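Local structure of molybdopterin biosynthesis moeA protein (Pyrococcus horikoshii, 1WU2) at residues Arg133-Ala136 with Pro137-Ile141; Val116-Gln119 with Glu120-Lys123. The protein probably takes part in molybdenum cofactor biosynthesis, helping to insert molybdenum into molybdopterin. All coordinates share one frame; numbering follows the deposited sequence.

Interaction 1. Residues Arg133-Ala136 with Pro137-Ile141; sequences RPVA and PGQNI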
ATOM      1  N   ARG A 133     -48.244  15.609   5.079  1.00 46.15           N
ATOM      2  CA  ARG A 133     -47.125  16.497   4.762  1.00 45.57           C
ATOM      3  C   ARG A 133     -46.726  16.420   3.286  1.00 44.68           C
ATOM      4  O   ARG A 133     -46.907  15.384   2.648  1.00 44.55           O
ATOM      5  CB  ARG A 133     -45.919  16.145   5.637  1.00 45.75           C
ATOM      6  CG  ARG A 133     -45.718  17.071   6.824  1.00 46.68           C
ATOM      7  CD  ARG A 133     -46.400  16.602   8.097  1.00 48.08           C
ATOM      8  NE  ARG A 133     -46.618  17.687   9.054  1.00 49.40           N
ATOM      9  CZ  ARG A 133     -46.947  17.511  10.336  1.00 50.50           C
ATOM     10  NH1 ARG A 133     -47.106  16.288  10.840  1.00 50.95           N
ATOM     11  NH2 ARG A 133     -47.121  18.566  11.125  1.00 51.07           N
ATOM     12  N   PRO A 134     -46.174  17.508   2.742  1.00 43.67           N
ATOM     13  CA  PRO A 134     -45.763  17.526   1.333  1.00 43.04           C
ATOM     14  C   PRO A 134     -44.641  16.541   1.001  1.00 42.30           C
ATOM     15  O   PRO A 134     -43.640  16.462   1.716  1.00 42.24           O
ATOM     16  CB  PRO A 134     -45.295  18.971   1.113  1.00 43.08           C
ATOM     17  CG  PRO A 134     -45.877  19.744   2.238  1.00 43.31           C
ATOM     18  CD  PRO A 134     -45.913  18.802   3.395  1.00 43.67           C
ATOM     19  N   VAL A 135     -44.832  15.808  -0.093  1.00 41.36           N
ATOM     20  CA  VAL A 135     -43.879  14.825  -0.579  1.00 40.70           C
ATOM     21  C   VAL A 135     -43.088  15.442  -1.729  1.00 40.13           C
ATOM     22  O   VAL A 135     -43.667  16.018  -2.649  1.00 40.16           O
ATOM     23  CB  VAL A 135     -44.609  13.551  -1.065  1.00 40.63           C
ATOM     24  CG1 VAL A 135     -43.635  12.552  -1.685  1.00 40.43           C
ATOM     25  CG2 VAL A 135     -45.372  12.911   0.088  1.00 40.61           C
ATOM     26  N   ALA A 136     -41.765  15.320  -1.670  1.00 39.46           N
ATOM     27  CA  ALA A 136     -40.888  15.854  -2.709  1.00 38.95           C
ATOM     28  C   ALA A 136     -40.913  14.961  -3.951  1.00 38.50           C
ATOM     29  O   ALA A 136     -41.071  13.747  -3.828  1.00 38.17           O
ATOM     30  CB  ALA A 136     -39.468  15.969  -2.186  1.00 38.89           C
ATOM     31  N   PRO A 137     -40.776  15.554  -5.139  1.00 38.01           N
ATOM     32  CA  PRO A 137     -40.545  14.770  -6.357  1.00 37.69           C
ATOM     33  C   PRO A 137     -39.244  13.973  -6.260  1.00 37.32           C
ATOM     34  O   PRO A 137     -38.191  14.540  -5.973  1.00 37.32           O
ATOM     35  CB  PRO A 137     -40.449  15.837  -7.457  1.00 37.64           C
ATOM     36  CG  PRO A 137     -41.129  17.033  -6.895  1.00 37.92           C
ATOM     37  CD  PRO A 137     -40.866  16.997  -5.429  1.00 37.97           C
ATOM     38  N   GLY A 138     -39.335  12.666  -6.477  1.00 36.95           N
ATOM     39  CA  GLY A 138     -38.185  11.781  -6.414  1.00 36.60           C
ATOM     40  C   GLY A 138     -37.947  11.217  -5.026  1.00 36.23           C
ATOM     41  O   GLY A 138     -36.909  10.605  -4.780  1.00 36.25           O
ATOM     42  N   GLN A 139     -38.907  11.410  -4.122  1.00 35.83           N
ATOM     43  CA  GLN A 139     -38.784  10.930  -2.749  1.00 35.54           C
ATOM     44  C   GLN A 139     -38.861   9.408  -2.725  1.00 35.29           C
ATOM     45  O   GLN A 139     -39.765   8.820  -3.313  1.00 35.36           O
ATOM     46  CB  GLN A 139     -39.885  11.526  -1.867  1.00 35.50           C
ATOM     47  CG  GLN A 139     -39.839  11.063  -0.407  1.00 35.53           C
ATOM     48  CD  GLN A 139     -40.532  12.021   0.553  1.00 35.43           C
ATOM     49  OE1 GLN A 139     -40.486  13.234   0.368  1.00 35.50           O
ATOM     50  NE2 GLN A 139     -41.173  11.475   1.580  1.00 35.49           N
ATOM     51  N   ASN A 140     -37.902   8.781  -2.049  1.00 34.91           N
ATOM     52  CA  ASN A 140     -37.824   7.327  -1.942  1.00 34.61           C
ATOM     53  C   ASN A 140     -37.804   6.622  -3.296  1.00 34.35           C
ATOM     54  O   ASN A 140     -38.426   5.572  -3.467  1.00 34.37           O
ATOM     55  CB  ASN A 140     -38.966   6.786  -1.069  1.00 34.52           C
ATOM     56  CG  ASN A 140     -38.874   7.258   0.367  1.00 34.56           C
ATOM     57  OD1 ASN A 140     -37.780   7.408   0.910  1.00 34.24           O
ATOM     58  ND2 ASN A 140     -40.024   7.487   0.993  1.00 34.56           N
ATOM     59  N   ILE A 141     -37.098   7.212  -4.259  1.00 33.95           N
ATOM     60  CA  ILE A 141     -36.860   6.564  -5.541  1.00 33.72           C
ATOM     61  C   ILE A 141     -35.360   6.434  -5.786  1.00 33.56           C
ATOM     62  O   ILE A 141     -34.645   7.435  -5.857  1.00 33.36           O
ATOM     63  CB  ILE A 141     -37.526   7.336  -6.699  1.00 33.59           C
ATOM     64  CG1 ILE A 141     -39.048   7.225  -6.595  1.00 33.55           C
ATOM     65  CG2 ILE A 141     -37.055   6.782  -8.049  1.00 33.67           C
ATOM     66  CD1 ILE A 141     -39.809   8.089  -7.576  1.00 33.10           C
TER
HETATM   67  O   HOH W   1     -41.109  15.578   1.494  1.00 32.15           O

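Interaction 2. Residues Val116-Gln119 with Glu120-Lys123; sequences VIMQ and EMVK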
ATOM      1  N   VAL A 116     -42.632   8.102  -3.863  1.00 37.77           N
ATOM      2  CA  VAL A 116     -43.163   7.036  -3.016  1.00 38.61           C
ATOM      3  C   VAL A 116     -43.163   7.482  -1.550  1.00 39.57           C
ATOM      4  O   VAL A 116     -42.167   8.002  -1.048  1.00 39.41           O
ATOM      5  CB  VAL A 116     -42.359   5.721  -3.163  1.00 38.59           C
ATOM      6  CG1 VAL A 116     -42.966   4.616  -2.301  1.00 38.47           C
ATOM      7  CG2 VAL A 116     -42.305   5.276  -4.625  1.00 38.48           C
ATOM      8  N   ILE A 117     -44.295   7.276  -0.881  1.00 40.94           N
ATOM      9  CA  ILE A 117     -44.457   7.618   0.532  1.00 42.03           C
ATOM     10  C   ILE A 117     -44.435   6.342   1.362  1.00 43.11           C
ATOM     11  O   ILE A 117     -45.080   5.360   1.014  1.00 43.03           O
ATOM     12  CB  ILE A 117     -45.777   8.419   0.774  1.00 42.04           C
ATOM     13  CG1 ILE A 117     -45.927   8.803   2.254  1.00 42.06           C
ATOM     14  CG2 ILE A 117     -47.022   7.628   0.320  1.00 42.06           C
ATOM     15  CD1 ILE A 117     -45.419  10.179   2.591  1.00 42.54           C
HETATM   16  N   MSE A 118     -43.690   6.368   2.464  1.00 44.54           N
HETATM   17  CA  MSE A 118     -43.596   5.223   3.367  1.00 45.66           C
HETATM   18  C   MSE A 118     -44.976   4.814   3.874  1.00 46.44           C
HETATM   19  O   MSE A 118     -45.826   5.664   4.143  1.00 46.52           O
HETATM   20  CB  MSE A 118     -42.706   5.562   4.558  1.00 45.92           C
HETATM   21  CG  MSE A 118     -41.269   5.859   4.193  1.00 46.71           C
HETATM   22 SE   MSE A 118     -40.186   6.068   5.778  1.00 49.91          SE
HETATM   23  CE  MSE A 118     -39.987   4.196   6.245  1.00 48.05           C
ATOM     24  N   GLN A 119     -45.182   3.503   3.988  1.00 47.47           N
ATOM     25  CA  GLN A 119     -46.447   2.925   4.452  1.00 48.24           C
ATOM     26  C   GLN A 119     -46.919   3.535   5.766  1.00 49.01           C
ATOM     27  O   GLN A 119     -48.081   3.914   5.916  1.00 49.11           O
ATOM     28  CB  GLN A 119     -46.272   1.418   4.673  1.00 48.24           C
ATOM     29  CG  GLN A 119     -47.027   0.538   3.702  1.00 48.50           C
ATOM     30  CD  GLN A 119     -46.495  -0.884   3.682  1.00 48.71           C
ATOM     31  OE1 GLN A 119     -46.548  -1.552   2.655  1.00 49.47           O
ATOM     32  NE2 GLN A 119     -45.978  -1.345   4.817  1.00 48.78           N
ATOM     33  N   GLU A 120     -45.993   3.603   6.714  1.00 50.05           N
ATOM     34  CA  GLU A 120     -46.288   4.013   8.088  1.00 50.90           C
ATOM     35  C   GLU A 120     -46.596   5.507   8.235  1.00 51.41           C
ATOM     36  O   GLU A 120     -47.200   5.919   9.224  1.00 51.48           O
ATOM     37  CB  GLU A 120     -45.141   3.619   9.042  1.00 51.02           C
ATOM     38  CG  GLU A 120     -43.755   3.489   8.402  1.00 51.52           C
ATOM     39  CD  GLU A 120     -43.415   2.071   7.960  1.00 52.00           C
ATOM     40  OE1 GLU A 120     -44.200   1.139   8.234  1.00 52.54           O
ATOM     41  OE2 GLU A 120     -42.351   1.886   7.333  1.00 52.12           O
HETATM   42  N   MSE A 121     -46.180   6.310   7.257  1.00 52.08           N
HETATM   43  CA  MSE A 121     -46.396   7.758   7.295  1.00 52.71           C
HETATM   44  C   MSE A 121     -47.775   8.197   6.788  1.00 53.17           C
HETATM   45  O   MSE A 121     -48.068   9.394   6.753  1.00 53.09           O
HETATM   46  CB  MSE A 121     -45.299   8.471   6.496  1.00 52.74           C
HETATM   47  CG  MSE A 121     -43.892   8.194   7.011  1.00 52.95           C
HETATM   48 SE   MSE A 121     -43.657   8.696   8.874  1.00 53.20          SE
HETATM   49  CE  MSE A 121     -43.560   6.944   9.660  1.00 53.10           C
ATOM     50  N   VAL A 122     -48.612   7.233   6.399  1.00 53.85           N
ATOM     51  CA  VAL A 122     -49.994   7.512   5.999  1.00 54.41           C
ATOM     52  C   VAL A 122     -50.985   6.609   6.735  1.00 54.94           C
ATOM     53  O   VAL A 122     -50.646   5.499   7.147  1.00 55.00           O
ATOM     54  CB  VAL A 122     -50.194   7.362   4.469  1.00 54.39           C
ATOM     55  CG1 VAL A 122     -49.347   8.376   3.723  1.00 54.39           C
ATOM     56  CG2 VAL A 122     -49.873   5.945   3.998  1.00 54.47           C
ATOM     57  N   LYS A 123     -52.213   7.100   6.890  1.00 55.63           N
ATOM     58  CA  LYS A 123     -53.283   6.350   7.542  1.00 56.21           C
ATOM     59  C   LYS A 123     -54.063   5.559   6.496  1.00 56.51           C
ATOM     60  O   LYS A 123     -54.582   6.135   5.541  1.00 56.48           O
ATOM     61  CB  LYS A 123     -54.218   7.302   8.295  1.00 56.29           C
ATOM     62  CG  LYS A 123     -55.028   6.634   9.396  1.00 56.80           C
ATOM     63  CD  LYS A 123     -54.203   6.442  10.668  1.00 57.46           C
ATOM     64  CE  LYS A 123     -54.630   5.196  11.431  1.00 57.74           C
ATOM     65  NZ  LYS A 123     -54.170   3.943  10.768  1.00 57.93           N
TER
HETATM   66  O   HOH W   2     -46.430  -0.511   8.087  1.00 36.59           O

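Interaction 1. Residues Arg133-Ala136 with Pro137-Ile141
A chi1 of 179° swings CG of Q139 away from the residue's own amide nitrogen, and the chain stays extended beyond it, which carries OE1 back to the peptide N-H of A136. V135 has CG1 turned the same way relative to its N, and this methyl touches the amide end of the glutamine, 3.8 Å from Q139 OE1, where the two side chains cross at about a right angle. A136 N donates to Q139 OE1 at 3.2 Å in a fairly straight bond (161° at the hydrogen), although the N-H arrives 41° above the plane of the amide carbonyl and so misses its lone pairs. OE1 accepts a second hydrogen bond, from a water 2.7 Å away, and the same water donates to P134 O, also at 2.7 Å. The amide oxygen therefore bridges the chain two ways, directly to A136 and through solvent to P134.

The backbone is joined between the same two residues: Q139 N donates to A136 O at 3.2 Å, the i to i+3 bond of a type II beta turn with P137 and G138 at its corners. Proline fits the first corner, and G138 takes a positive phi, where any side chain would collide with the carbonyl oxygen of P137. A second type II turn, G138 to I141, follows at once, closed by a weak bond from I141 N to G138 O and carrying N140 at its left-handed corner. These turns lead from strand 128-131 to strand 141-142 in the N-terminal region of MoeA. V135 N is bonded to T68 OG1, while the ring of P137 rests on A65 and E66, at the surface of the molecule.

Interaction 2. Residues Val116-Gln119 with Glu120-Lys123
I117 and V122 meet through their branches: CG1 of the isoleucine lies 3.7 Å from CG1 of the valine, the two side chains slanting across each other. The selenomethionines M118 and M121 touch near their roots, CB of M118 3.8 Å from CG of M121. The end methyl of M118, CE, comes to 3.5 Å from E120 OE2, an aliphatic group beside a carboxylate oxygen.

What sets these neighbours in place is the tight turn of the backbone as strand 115-118 runs out. M121 N donates to M118 O at 3.2 Å, the N-H coming in 62° above the carbonyl plane, so the bond is well off the lone pairs. V122 N follows with a weak 3.4 Å bond to Q119 O. V122 CG2 sits close to that same Q119 O, at 3.3 Å. With CG1 anti to its carbonyl carbon (chi1 -63°), V122 presents CG1 to I117, and both residues press on Y61 of the neighbouring strand 60-63.

Further out, the polar ends of the turn share a water: the water donates a hydrogen bond to E120 OE1 at 2.8 Å, and Q119 NE2 donates to it weakly. Q119 OE1 is taken by K102 NZ. I117 and V122 thus turn their apolar contact to Y61 of the sheet, while the selenomethionines and E120 lie toward the surface; the ammonium of K102 at OE1 would probably polarise the Q119 amide, making NE2 a somewhat better donor to the water that E120 holds.

Reading from the N terminus, interaction 2 comes first: it turns the chain out of the edge strand 115-118 and sends it towards strand 123-125, at the other edge of the same six-stranded sheet. After the hairpin of 123-125 and 128-131, interaction 1 bends the chain back, and residues 139-140 return beside strand 115-118. The two contacts are in series, neither crossing nor nesting, their centres about 11 Å apart. They meet directly, with V116 N probably bonded to Q139 O and V116 O to N140 ND2, while V135 CG2 packs on I117 CD1. The returning loop is thus tied to the sheet's edge strand.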